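Local coordinates for glyoxalase-related enzyme (Fulvimarina pelagi, PDB 3BQX), which is of unknown function but is glyoxalase-related and belongs to the VOC superfamily, whose members share a fold of paired βαβββ modules, at residues A[6-11]-A[47-52]; A[11-16]-A[115-120]; A[18-23]-A[37-42]; A[75-80]-A[123-128]; A[85-90]-A[111-116]. One frame throughout, in Å; residues are numbered along the deposited sequence.

How the contacts relate
Contacts 1 and 3 lie on the sheet that holds strands 8-13 and 47-52, contacts 4 and 5 on the sheet that holds 71-76 and 120-125, and contact 2 ties one to the other. Contacts 1 and 4 are equivalent parallel pairings of first and last strands. Contact 1 is buried and fully bonded along its backbone; contact 4 is partly exposed and gives way to water at its end. Contacts 3 and 5 each set a helix against a sheet, both buried. Contact 5 is wholly apolar, whereas contact 3 adds two bridging waters. Contact 2 shares L11 with contact 1 and D115 and P116 with contact 5. It relies on polar side chains that grip backbone atoms.

Contact 1. Residues A[6-11]-A[47-52]; sequences VAVITL and VLATWL
I9 and L11 carry the backbone pairing with 47-52. They join the first and last strands of a βαβββ module, the unit of the VOC fold, in parallel register. I9 N bonds V47 O and I9 O takes A49 N at 2.8 Å. L11 N reaches A49 O at 2.8 Å and L11 O takes W51 N. A7 O starts the series by accepting V47 N. V8 CA also lies 3.1 Å from V47 O, a CA-H...O contact. On the face of V8, T10, V47 and A49, V8 CG1 packs on A49 CB at 4.0 Å. On the other face L48 bends toward strand 8-11. Its CD1 touches both I9 CB and L11 CD1, 4.0 Å from the latter. A strand of the second subunit pairs antiparallel with V8 to L11, so the sheet runs on across the dimer interface. W51 is fixed from outside by its NE1, which bonds E37 OE2. T10 meets this ring at its rim. Its chi1 (-63°, to OG1) leaves CG2 anti to the backbone N, which brings the methyl to the ring edge, with T10 CG2 4.1 Å from W51 CE3.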
# COMPACT_ATOMS: atom_id res chain seq x y z
N VAL A 6 -6.62 -6.11 1.22
CA VAL A 6 -5.29 -5.78 1.73
C VAL A 6 -5.65 -5.43 3.16
O VAL A 6 -6.49 -4.56 3.38
CB VAL A 6 -4.65 -4.56 1.03
CG1 VAL A 6 -3.46 -4.06 1.85
CG2 VAL A 6 -4.19 -4.95 -0.36
N ALA A 7 -5.04 -6.12 4.12
CA ALA A 7 -5.30 -5.90 5.53
C ALA A 7 -4.39 -4.84 6.14
O ALA A 7 -4.80 -4.08 7.02
CB ALA A 7 -5.14 -7.21 6.29
N VAL A 8 -3.14 -4.81 5.69
CA VAL A 8 -2.17 -3.86 6.21
C VAL A 8 -1.19 -3.43 5.15
O VAL A 8 -0.76 -4.25 4.34
CB VAL A 8 -1.31 -4.50 7.34
CG1 VAL A 8 -0.41 -3.45 7.97
CG2 VAL A 8 -2.18 -5.16 8.38
N ILE A 9 -0.86 -2.14 5.14
CA ILE A 9 0.16 -1.61 4.24
C ILE A 9 1.27 -1.30 5.24
O ILE A 9 1.09 -0.48 6.14
CB ILE A 9 -0.21 -0.26 3.57
CG1 ILE A 9 -1.41 -0.44 2.65
CG2 ILE A 9 1.00 0.29 2.81
CD1 ILE A 9 -1.88 0.86 2.02
N THR A 10 2.41 -1.97 5.12
CA THR A 10 3.50 -1.71 6.04
C THR A 10 4.64 -1.02 5.34
O THR A 10 5.15 -1.51 4.33
CB THR A 10 4.03 -3.01 6.66
OG1 THR A 10 2.99 -3.63 7.43
CG2 THR A 10 5.21 -2.74 7.59
N LEU A 11 5.03 0.13 5.86
CA LEU A 11 6.15 0.89 5.30
C LEU A 11 7.32 0.78 6.25
O LEU A 11 7.16 0.97 7.45
CB LEU A 11 5.78 2.36 5.14
CG LEU A 11 4.55 2.64 4.28
CD1 LEU A 11 4.24 4.13 4.27
CD2 LEU A 11 4.79 2.12 2.86
N VAL A 47 -5.24 -1.19 7.73
CA VAL A 47 -4.35 -0.52 8.66
C VAL A 47 -3.04 -0.14 7.96
O VAL A 47 -2.52 -0.91 7.15
CB VAL A 47 -4.01 -1.46 9.84
CG1 VAL A 47 -3.08 -0.79 10.82
CG2 VAL A 47 -5.29 -1.88 10.53
N LEU A 48 -2.55 1.06 8.26
CA LEU A 48 -1.28 1.54 7.73
C LEU A 48 -0.29 1.39 8.88
O LEU A 48 -0.55 1.87 9.99
CB LEU A 48 -1.35 3.01 7.31
CG LEU A 48 0.00 3.68 7.01
CD1 LEU A 48 0.62 3.08 5.75
CD2 LEU A 48 -0.18 5.18 6.83
N ALA A 49 0.82 0.70 8.63
CA ALA A 49 1.83 0.51 9.65
C ALA A 49 3.16 1.08 9.20
O ALA A 49 3.51 0.97 8.03
CB ALA A 49 2.00 -0.97 9.95
N THR A 50 3.87 1.72 10.13
CA THR A 50 5.21 2.25 9.86
C THR A 50 6.07 1.52 10.89
O THR A 50 5.99 1.78 12.09
CB THR A 50 5.28 3.78 10.03
OG1 THR A 50 4.88 4.15 11.36
CG2 THR A 50 4.37 4.45 9.03
N TRP A 51 6.88 0.58 10.40
CA TRP A 51 7.72 -0.29 11.21
C TRP A 51 9.20 -0.03 10.95
O TRP A 51 9.59 0.13 9.80
CB TRP A 51 7.37 -1.73 10.81
CG TRP A 51 7.68 -2.81 11.77
CD1 TRP A 51 8.10 -2.68 13.06
CD2 TRP A 51 7.49 -4.21 11.54
NE1 TRP A 51 8.17 -3.92 13.66
CE2 TRP A 51 7.80 -4.87 12.75
CE3 TRP A 51 7.08 -4.97 10.44
CZ2 TRP A 51 7.72 -6.26 12.88
CZ3 TRP A 51 7.00 -6.35 10.57
CH2 TRP A 51 7.31 -6.98 11.79
N LEU A 52 10.02 0.01 12.00
CA LEU A 52 11.45 0.22 11.80
C LEU A 52 11.93 -0.86 10.83
O LEU A 52 11.62 -2.03 11.00
CB LEU A 52 12.21 0.10 13.13
CG LEU A 52 11.98 1.24 14.11
CD1 LEU A 52 12.74 0.97 15.40
CD2 LEU A 52 12.43 2.55 13.49

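Contact 2. Residues A[11-16]-A[115-120]; sequences LGIGDL and DPDGHI
D115 OD1 grips the backbone N atoms of D117 and H119, the two residues whose side chains bond 11-16. The two donors come from opposite faces of the carboxylate, D117 N at 2.9 Å and H119 N at 3.0 Å. The D117 bond makes an Asx turn, set within a type I turn from D115 to G118. This turn joins strands 109-114 and 120-125 of the second βαβββ module. Here it meets the end of the first strand of the other module. The H119 ring uses NE2 as donor to G12 O, 2.9 Å away. The bond is nearly straight at 173°, and the oxygen lies in the ring plane. L11 CB sits over one ring face, 4.0 Å from the centroid, a CH-pi contact. D117 reaches the other end of the strand. Its OD1 accepts G14 N at 2.7 Å, with the donor 40° above the carboxylate plane. Outside the segments, D115 OD2 bonds Y23 OH, which links the turn to helix 16-26. D15 OD2 caps A18 N at the start of that helix. Water 1 donates to both D15 O and D117 OD2, adding a third, water-mediated link between the segments. D117 OD2 is also pressed against I13, 3.3 Å from I13 CB and equally near I13 CG2.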
# COMPACT_ATOMS: atom_id res chain seq x y z
N LEU A 11 5.03 0.13 5.86
CA LEU A 11 6.15 0.89 5.30
C LEU A 11 7.32 0.78 6.25
O LEU A 11 7.16 0.97 7.45
CB LEU A 11 5.78 2.36 5.14
CG LEU A 11 4.55 2.64 4.28
CD1 LEU A 11 4.24 4.13 4.27
CD2 LEU A 11 4.79 2.12 2.86
N GLY A 12 8.50 0.46 5.71
CA GLY A 12 9.69 0.37 6.53
C GLY A 12 10.23 1.77 6.73
O GLY A 12 10.37 2.52 5.76
N ILE A 13 10.53 2.14 7.97
CA ILE A 13 11.03 3.48 8.28
C ILE A 13 12.29 3.45 9.13
O ILE A 13 12.64 2.43 9.70
CB ILE A 13 9.95 4.30 9.01
CG1 ILE A 13 9.59 3.62 10.34
CG2 ILE A 13 8.70 4.43 8.12
CD1 ILE A 13 8.81 4.51 11.30
N GLY A 14 12.98 4.59 9.20
CA GLY A 14 14.20 4.65 9.98
C GLY A 14 14.06 5.30 11.34
O GLY A 14 14.80 4.97 12.27
N ASP A 15 13.11 6.23 11.47
CA ASP A 15 12.91 6.94 12.72
C ASP A 15 11.43 7.18 13.00
O ASP A 15 10.75 7.86 12.23
CB ASP A 15 13.64 8.28 12.67
CG ASP A 15 13.60 9.02 14.00
OD1 ASP A 15 14.35 8.62 14.92
OD2 ASP A 15 12.82 9.98 14.12
N LEU A 16 10.93 6.64 14.11
CA LEU A 16 9.52 6.80 14.47
C LEU A 16 9.06 8.24 14.67
O LEU A 16 7.97 8.61 14.24
CB LEU A 16 9.19 6.01 15.74
CG LEU A 16 8.57 4.63 15.54
CD1 LEU A 16 9.59 3.69 14.95
CD2 LEU A 16 8.06 4.11 16.87
N ASP A 115 7.36 10.85 1.97
CA ASP A 115 7.49 10.96 3.41
C ASP A 115 8.99 10.99 3.76
O ASP A 115 9.83 10.87 2.88
CB ASP A 115 6.69 9.84 4.13
CG ASP A 115 7.38 8.48 4.15
OD1 ASP A 115 8.50 8.30 3.64
OD2 ASP A 115 6.74 7.55 4.71
N PRO A 116 9.33 11.18 5.05
CA PRO A 116 10.74 11.24 5.45
C PRO A 116 11.64 10.09 5.02
O PRO A 116 12.85 10.25 4.90
CB PRO A 116 10.66 11.33 6.98
CG PRO A 116 9.39 12.05 7.20
CD PRO A 116 8.45 11.40 6.20
N ASP A 117 11.04 8.93 4.78
CA ASP A 117 11.79 7.75 4.39
C ASP A 117 11.79 7.51 2.89
O ASP A 117 12.31 6.51 2.42
CB ASP A 117 11.24 6.53 5.13
CG ASP A 117 11.45 6.64 6.63
OD1 ASP A 117 12.56 6.32 7.11
OD2 ASP A 117 10.51 7.07 7.34
N GLY A 118 11.20 8.44 2.14
CA GLY A 118 11.17 8.32 0.70
C GLY A 118 9.93 7.70 0.09
O GLY A 118 9.82 7.63 -1.13
N HIS A 119 9.00 7.23 0.92
CA HIS A 119 7.79 6.62 0.37
C HIS A 119 6.95 7.69 -0.30
O HIS A 119 6.58 8.68 0.32
CB HIS A 119 7.01 5.92 1.48
CG HIS A 119 7.78 4.84 2.16
ND1 HIS A 119 8.22 3.72 1.49
CD2 HIS A 119 8.21 4.71 3.43
CE1 HIS A 119 8.90 2.95 2.33
NE2 HIS A 119 8.90 3.53 3.51
N ILE A 120 6.65 7.47 -1.57
CA ILE A 120 5.90 8.41 -2.38
C ILE A 120 4.40 8.48 -2.16
O ILE A 120 3.70 7.46 -2.19
CB ILE A 120 6.15 8.14 -3.88
CG1 ILE A 120 7.65 8.24 -4.17
CG2 ILE A 120 5.36 9.13 -4.72
CD1 ILE A 120 8.02 7.82 -5.59
O HOH W 1 11.65 7.95 9.62

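Contact 3. Residues A[18-23]-A[37-42]; sequences ASARFY and EIIFYQ
Helix 18-23 runs almost parallel to strand 38-42, with A20 and Y23 meeting I39 and Y41; the axes are 10.3 Å apart and 16° from parallel. Helix 16-26 lies on the sheet of strands 8-13, 47-52, 38-42 and 33-34, in the βαβββ pattern of the VOC fold. A20 CB packs on I39 CD1 at 4.0 Å. The Y41 side chain extends toward the helix. Its end arrives beside the root of Y23, where Y41 OH is 3.4 Å from Y23 CB. The two tyrosine side chains cross at about a right angle. Their ring planes are 51° apart and the centroids 5.8 Å apart, an oblique pairing. F22 CD2 lies over the centre of one Y23 ring face. Further out, Y23 OH bonds D115 OD2 and W121 NE1, so this ring is held at its far end by the second module. I39 also touches T50 and P31. Two waters lie at the Y41 ring edge, in its plane. Water 2 links Y41 OH to S19 OG, at 2.7 Å and 2.8 Å. Water 3 links Y41 OH to A20 O and donates to that carbonyl. Direct contact between the segments is therefore by van der Waals packing. The buried phenol oxygen gets its polar partners here from water, which carries the bonding from strand to helix.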
# COMPACT_ATOMS: atom_id res chain seq x y z
N ALA A 18 10.27 11.03 13.36
CA ALA A 18 10.22 11.72 12.07
C ALA A 18 8.99 11.27 11.28
O ALA A 18 8.30 12.08 10.66
CB ALA A 18 11.49 11.45 11.28
N SER A 19 8.72 9.97 11.31
CA SER A 19 7.58 9.41 10.60
C SER A 19 6.27 9.88 11.24
O SER A 19 5.35 10.30 10.55
CB SER A 19 7.65 7.88 10.63
OG SER A 19 6.66 7.31 9.79
N ALA A 20 6.21 9.82 12.57
CA ALA A 20 5.01 10.26 13.29
C ALA A 20 4.71 11.73 13.03
O ALA A 20 3.55 12.14 13.00
CB ALA A 20 5.19 10.02 14.79
N ARG A 21 5.76 12.54 12.84
CA ARG A 21 5.59 13.96 12.56
C ARG A 21 4.92 14.16 11.20
O ARG A 21 3.99 14.96 11.07
CB ARG A 21 6.95 14.67 12.57
CG ARG A 21 6.87 16.14 12.24
CD ARG A 21 8.24 16.70 11.90
NE ARG A 21 8.16 18.08 11.42
CZ ARG A 21 9.15 18.70 10.78
NH1 ARG A 21 10.29 18.05 10.54
NH2 ARG A 21 9.00 19.95 10.37
N PHE A 22 5.40 13.43 10.20
CA PHE A 22 4.84 13.52 8.85
C PHE A 22 3.37 13.11 8.82
O PHE A 22 2.52 13.85 8.32
CB PHE A 22 5.63 12.63 7.89
CG PHE A 22 5.12 12.67 6.47
CD1 PHE A 22 5.40 13.76 5.65
CD2 PHE A 22 4.36 11.62 5.95
CE1 PHE A 22 4.93 13.81 4.33
CE2 PHE A 22 3.89 11.66 4.64
CZ PHE A 22 4.17 12.75 3.83
N TYR A 23 3.06 11.93 9.35
CA TYR A 23 1.68 11.46 9.33
C TYR A 23 0.78 12.18 10.31
O TYR A 23 -0.40 12.39 10.03
CB TYR A 23 1.65 9.93 9.54
CG TYR A 23 2.26 9.21 8.35
CD1 TYR A 23 1.60 9.18 7.13
CD2 TYR A 23 3.54 8.67 8.42
CE1 TYR A 23 2.20 8.65 6.00
CE2 TYR A 23 4.16 8.14 7.30
CZ TYR A 23 3.48 8.14 6.08
OH TYR A 23 4.11 7.67 4.95
N GLU A 37 8.88 0.45 18.26
CA GLU A 37 9.27 -0.03 16.93
C GLU A 37 8.22 0.07 15.83
O GLU A 37 8.56 -0.05 14.66
CB GLU A 37 9.77 -1.48 17.01
CG GLU A 37 8.69 -2.51 17.26
CD GLU A 37 9.24 -3.93 17.31
OE1 GLU A 37 10.03 -4.22 18.24
OE2 GLU A 37 8.90 -4.75 16.43
N ILE A 38 6.96 0.28 16.19
CA ILE A 38 5.92 0.34 15.16
C ILE A 38 4.76 1.25 15.52
O ILE A 38 4.48 1.48 16.70
CB ILE A 38 5.38 -1.10 14.90
CG1 ILE A 38 4.61 -1.16 13.58
CG2 ILE A 38 4.49 -1.54 16.05
CD1 ILE A 38 4.32 -2.60 13.12
N ILE A 39 4.11 1.79 14.50
CA ILE A 39 2.94 2.64 14.67
C ILE A 39 1.87 2.16 13.70
O ILE A 39 2.17 1.87 12.54
CB ILE A 39 3.24 4.12 14.38
CG1 ILE A 39 4.27 4.65 15.38
CG2 ILE A 39 1.95 4.94 14.45
CD1 ILE A 39 4.70 6.08 15.13
N PHE A 40 0.64 2.03 14.19
CA PHE A 40 -0.48 1.62 13.36
C PHE A 40 -1.51 2.74 13.29
O PHE A 40 -1.81 3.37 14.31
CB PHE A 40 -1.22 0.40 13.93
CG PHE A 40 -0.45 -0.89 13.89
CD1 PHE A 40 0.22 -1.29 12.75
CD2 PHE A 40 -0.44 -1.73 15.00
CE1 PHE A 40 0.88 -2.52 12.70
CE2 PHE A 40 0.22 -2.96 14.96
CZ PHE A 40 0.88 -3.35 13.81
N TYR A 41 -2.03 2.99 12.09
CA TYR A 41 -3.07 4.00 11.89
C TYR A 41 -4.26 3.26 11.28
O TYR A 41 -4.09 2.49 10.33
CB TYR A 41 -2.62 5.08 10.90
CG TYR A 41 -1.37 5.86 11.28
CD1 TYR A 41 -1.46 7.03 12.03
CD2 TYR A 41 -0.11 5.41 10.90
CE1 TYR A 41 -0.32 7.75 12.38
CE2 TYR A 41 1.03 6.12 11.24
CZ TYR A 41 0.92 7.29 11.98
OH TYR A 41 2.07 7.96 12.33
N GLN A 42 -5.46 3.47 11.81
CA GLN A 42 -6.63 2.82 11.25
C GLN A 42 -7.08 3.61 10.02
O GLN A 42 -7.38 4.80 10.12
CB GLN A 42 -7.78 2.77 12.26
CG GLN A 42 -9.03 2.08 11.70
CD GLN A 42 -8.79 0.61 11.37
OE1 GLN A 42 -8.46 -0.18 12.25
NE2 GLN A 42 -8.94 0.25 10.10
O HOH W 2 4.47 6.95 11.51
O HOH W 3 1.60 10.08 14.08

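Contact 4. Residues A[75-80]-A[123-128]; sequences HNVRAE and IAFNPV
The peptide joining A79 to E80 lies flat against the F125 ring. E80 N stands 3.4 Å above the ring plane of F125, over its centre. P127 CD lies over the opposite face, and V77 O sits at the ring edge in its plane. The phenyl is thus held between the loop after strand 71-76 and P127, two residues further on. F125 is set there with CG anti to the backbone N, chi1 169°. E80 adds its aliphatic part, with E80 CB 3.6 Å from F125 CD2. The first and last strands of the second βαβββ module pair in parallel. A124 N bonds H75 O at 3.0 Å, and V77 N bonds A124 O at 2.9 Å. H75 CB and I123 CD1 touch on the face that helix 83-92 covers. N76 and A124 share the other face. Just past the strand N126 lies beside N76, pointing the same way, their amide planes 20° apart. Past this point water replaces direct bonds. Water 5 donates to V77 O and accepts from N126 N, each at 2.7 Å. Water 4 accepts from N76 ND2 and donates to N126 O. H75 NE2 bonds L3 O and N76 N bonds Q5 OE1, both partners being on the second subunit. R78 turns away to bond I131 O and G132 O. The chemistry implies a strand pairing that holds directly at H75 to V77, then continues through two water bridges as the two segments diverge, with F125 sandwiched by the 79-80 peptide and P127.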
# COMPACT_ATOMS: atom_id res chain seq x y z
N HIS A 75 -3.73 9.68 -1.90
CA HIS A 75 -4.73 10.17 -0.96
C HIS A 75 -5.58 11.09 -1.82
O HIS A 75 -5.07 12.07 -2.37
CB HIS A 75 -4.11 10.96 0.20
CG HIS A 75 -5.12 11.55 1.13
ND1 HIS A 75 -5.58 12.84 1.03
CD2 HIS A 75 -5.79 10.99 2.17
CE1 HIS A 75 -6.50 13.06 1.96
NE2 HIS A 75 -6.64 11.95 2.66
N ASN A 76 -6.86 10.78 -1.96
CA ASN A 76 -7.78 11.58 -2.77
C ASN A 76 -8.61 12.55 -1.93
O ASN A 76 -9.20 12.17 -0.93
CB ASN A 76 -8.69 10.66 -3.58
CG ASN A 76 -7.98 10.01 -4.75
OD1 ASN A 76 -6.75 9.96 -4.80
ND2 ASN A 76 -8.76 9.50 -5.71
N VAL A 77 -8.65 13.80 -2.37
CA VAL A 77 -9.38 14.85 -1.66
C VAL A 77 -10.74 15.14 -2.30
O VAL A 77 -10.98 14.78 -3.45
CB VAL A 77 -8.55 16.15 -1.60
CG1 VAL A 77 -7.22 15.86 -0.90
CG2 VAL A 77 -8.31 16.68 -3.00
N ARG A 78 -11.61 15.81 -1.55
CA ARG A 78 -12.96 16.11 -2.03
C ARG A 78 -13.14 17.37 -2.87
O ARG A 78 -14.24 17.63 -3.37
CB ARG A 78 -13.93 16.14 -0.84
CG ARG A 78 -14.07 14.80 -0.12
CD ARG A 78 -15.13 14.86 0.97
NE ARG A 78 -15.22 13.63 1.74
CZ ARG A 78 -15.74 12.49 1.29
NH1 ARG A 78 -16.23 12.42 0.06
NH2 ARG A 78 -15.77 11.42 2.07
N ALA A 79 -12.08 18.15 -3.05
CA ALA A 79 -12.16 19.36 -3.86
C ALA A 79 -10.77 19.74 -4.37
O ALA A 79 -9.78 19.55 -3.68
CB ALA A 79 -12.76 20.51 -3.04
N GLU A 80 -10.71 20.30 -5.58
CA GLU A 80 -9.43 20.68 -6.18
C GLU A 80 -8.65 21.65 -5.31
O GLU A 80 -7.42 21.63 -5.31
CB GLU A 80 -9.65 21.30 -7.56
CG GLU A 80 -8.41 21.29 -8.43
CD GLU A 80 -8.67 21.80 -9.83
OE1 GLU A 80 -9.64 21.32 -10.47
OE2 GLU A 80 -7.90 22.66 -10.31
N ILE A 123 -1.08 13.25 -3.91
CA ILE A 123 -2.21 13.96 -3.34
C ILE A 123 -2.99 14.32 -4.58
O ILE A 123 -2.51 15.06 -5.44
CB ILE A 123 -1.79 15.22 -2.57
CG1 ILE A 123 -0.79 14.85 -1.46
CG2 ILE A 123 -3.02 15.89 -1.98
CD1 ILE A 123 -1.29 13.78 -0.50
N ALA A 124 -4.20 13.79 -4.69
CA ALA A 124 -4.98 14.01 -5.89
C ALA A 124 -6.45 14.33 -5.73
O ALA A 124 -7.08 13.94 -4.75
CB ALA A 124 -4.85 12.78 -6.80
N PHE A 125 -6.97 15.04 -6.72
CA PHE A 125 -8.38 15.37 -6.80
C PHE A 125 -8.84 14.67 -8.07
O PHE A 125 -8.42 15.04 -9.17
CB PHE A 125 -8.61 16.87 -6.93
CG PHE A 125 -10.03 17.23 -7.28
CD1 PHE A 125 -11.08 16.88 -6.44
CD2 PHE A 125 -10.32 17.88 -8.48
CE1 PHE A 125 -12.40 17.17 -6.78
CE2 PHE A 125 -11.64 18.18 -8.83
CZ PHE A 125 -12.68 17.82 -7.98
N ASN A 126 -9.64 13.62 -7.92
CA ASN A 126 -10.16 12.87 -9.06
C ASN A 126 -11.66 12.72 -8.82
O ASN A 126 -12.10 11.76 -8.18
CB ASN A 126 -9.51 11.49 -9.15
CG ASN A 126 -9.86 10.77 -10.44
OD1 ASN A 126 -10.97 10.90 -10.95
ND2 ASN A 126 -8.91 10.00 -10.96
N PRO A 127 -12.46 13.66 -9.34
CA PRO A 127 -13.92 13.65 -9.18
C PRO A 127 -14.67 12.46 -9.78
O PRO A 127 -15.83 12.23 -9.44
CB PRO A 127 -14.33 14.97 -9.83
CG PRO A 127 -13.34 15.10 -10.94
CD PRO A 127 -12.04 14.73 -10.26
N VAL A 128 -14.02 11.71 -10.65
CA VAL A 128 -14.66 10.56 -11.28
C VAL A 128 -14.83 9.37 -10.34
O VAL A 128 -15.79 8.61 -10.47
CB VAL A 128 -13.88 10.11 -12.53
CG1 VAL A 128 -14.59 8.96 -13.21
CG2 VAL A 128 -13.73 11.29 -13.50
O HOH W 4 -11.64 10.32 -5.90
O HOH W 5 -10.60 13.05 -5.47

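Contact 5. Residues A[85-90]-A[111-116]; sequences PLMERL and GYVADP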
# COMPACT_ATOMS: atom_id res chain seq x y z
N PRO A 85 -3.02 22.99 -0.55
CA PRO A 85 -2.87 23.20 0.89
C PRO A 85 -2.35 21.97 1.64
O PRO A 85 -1.44 22.09 2.47
CB PRO A 85 -4.28 23.58 1.33
CG PRO A 85 -4.82 24.29 0.13
CD PRO A 85 -4.36 23.41 -1.00
N LEU A 86 -2.92 20.81 1.36
CA LEU A 86 -2.49 19.58 2.02
C LEU A 86 -1.02 19.30 1.72
O LEU A 86 -0.25 18.96 2.61
CB LEU A 86 -3.36 18.40 1.57
CG LEU A 86 -2.95 17.01 2.08
CD1 LEU A 86 -2.70 17.05 3.58
CD2 LEU A 86 -4.03 16.00 1.74
N MSE A 87 -0.62 19.46 0.46
CA MSE A 87 0.76 19.24 0.09
C MSE A 87 1.71 20.16 0.85
O MSE A 87 2.80 19.74 1.24
CB MSE A 87 0.95 19.42 -1.42
CG MSE A 87 0.44 18.24 -2.23
SE MSE A 87 0.57 18.51 -4.13
CE MSE A 87 2.49 18.70 -4.30
N GLU A 88 1.31 21.41 1.04
CA GLU A 88 2.14 22.36 1.78
C GLU A 88 2.31 21.88 3.21
O GLU A 88 3.40 21.98 3.78
CB GLU A 88 1.49 23.75 1.79
CG GLU A 88 1.31 24.38 0.42
CD GLU A 88 0.77 25.80 0.50
OE1 GLU A 88 -0.23 26.02 1.21
OE2 GLU A 88 1.35 26.69 -0.16
N ARG A 89 1.24 21.34 3.79
CA ARG A 89 1.28 20.84 5.16
C ARG A 89 2.20 19.63 5.26
O ARG A 89 2.93 19.47 6.24
CB ARG A 89 -0.13 20.47 5.64
CG ARG A 89 -1.08 21.66 5.76
CD ARG A 89 -2.27 21.36 6.66
NE ARG A 89 -3.25 20.47 6.05
CZ ARG A 89 -4.11 20.84 5.11
NH1 ARG A 89 -4.12 22.09 4.66
NH2 ARG A 89 -4.98 19.96 4.62
N LEU A 90 2.19 18.77 4.24
CA LEU A 90 3.05 17.60 4.25
C LEU A 90 4.51 18.01 4.17
O LEU A 90 5.37 17.46 4.85
CB LEU A 90 2.71 16.67 3.08
CG LEU A 90 1.33 16.01 3.09
CD1 LEU A 90 1.18 15.14 1.84
CD2 LEU A 90 1.17 15.16 4.35
N GLY A 111 -0.39 16.05 -7.28
CA GLY A 111 1.02 16.32 -7.05
C GLY A 111 1.61 15.17 -6.25
O GLY A 111 0.89 14.26 -5.85
N TYR A 112 2.92 15.21 -6.02
CA TYR A 112 3.59 14.15 -5.27
C TYR A 112 4.49 14.69 -4.17
O TYR A 112 5.20 15.68 -4.36
CB TYR A 112 4.43 13.28 -6.21
CG TYR A 112 3.64 12.34 -7.11
CD1 TYR A 112 3.22 11.09 -6.65
CD2 TYR A 112 3.35 12.69 -8.43
CE1 TYR A 112 2.55 10.20 -7.49
CE2 TYR A 112 2.68 11.80 -9.28
CZ TYR A 112 2.29 10.56 -8.80
OH TYR A 112 1.67 9.66 -9.63
N VAL A 113 4.47 14.02 -3.02
CA VAL A 113 5.30 14.38 -1.88
C VAL A 113 5.72 13.08 -1.22
O VAL A 113 4.87 12.22 -0.97
CB VAL A 113 4.52 15.24 -0.85
CG1 VAL A 113 5.40 15.51 0.37
CG2 VAL A 113 4.07 16.55 -1.48
N ALA A 114 7.00 12.93 -0.93
CA ALA A 114 7.47 11.72 -0.29
C ALA A 114 7.59 11.91 1.21
O ALA A 114 7.89 13.02 1.68
CB ALA A 114 8.80 11.29 -0.87
N ASP A 115 7.36 10.85 1.97
CA ASP A 115 7.49 10.96 3.41
C ASP A 115 8.99 10.99 3.76
O ASP A 115 9.83 10.87 2.88
CB ASP A 115 6.69 9.84 4.13
CG ASP A 115 7.38 8.48 4.15
OD1 ASP A 115 8.50 8.30 3.64
OD2 ASP A 115 6.74 7.55 4.71
N PRO A 116 9.33 11.18 5.05
CA PRO A 116 10.74 11.24 5.45
C PRO A 116 11.64 10.09 5.02
O PRO A 116 12.85 10.25 4.90
CB PRO A 116 10.66 11.33 6.98
CG PRO A 116 9.39 12.05 7.20
CD PRO A 116 8.45 11.40 6.20
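M87 is the first residue of helix 85-90 to meet strand 111-114. Here helix 83-92 packs on the sheet of strands 71-76, 120-125, 109-114 and 96-102, as in the VOC fold. The segment axes are 9.2 Å apart and 17° from parallel. M87 is present as selenomethionine and points at the strand. Its chain is extended as far as SE and then bent, chi3 62°, which brings CE to Y112 N and V113 CG2. SE rests on the backbone of G111, 3.7 Å from G111 CA. Glycine has no side chain, and the heavy atom comes right up to the main chain there. M87 CE lies 3.9 Å from Y112 N and equally near V113 CG2. M87 also touches L97 and A101 of strand 96-102 and I123 of strand 120-125, so it meets residues of three neighbouring strands. L90 comes next toward the sheet, one turn after M87; its backbone N bonds L86 O within the helix. L90 also packs on I123, on F27, and on F22 of helix 16-26. Between the segments the contact is all apolar. Polar links on this strand lie elsewhere: Y112 points away from the helix, and its OH bonds D59 OD2 of the second subunit. V113 divides its two methyls between the helix residues. CG1 is anti to the backbone N, chi1 176°, and CG2 is anti to the carbonyl carbon. CG2 goes to M87, while V113 CG1 packs on L90 CB at 4.0 Å.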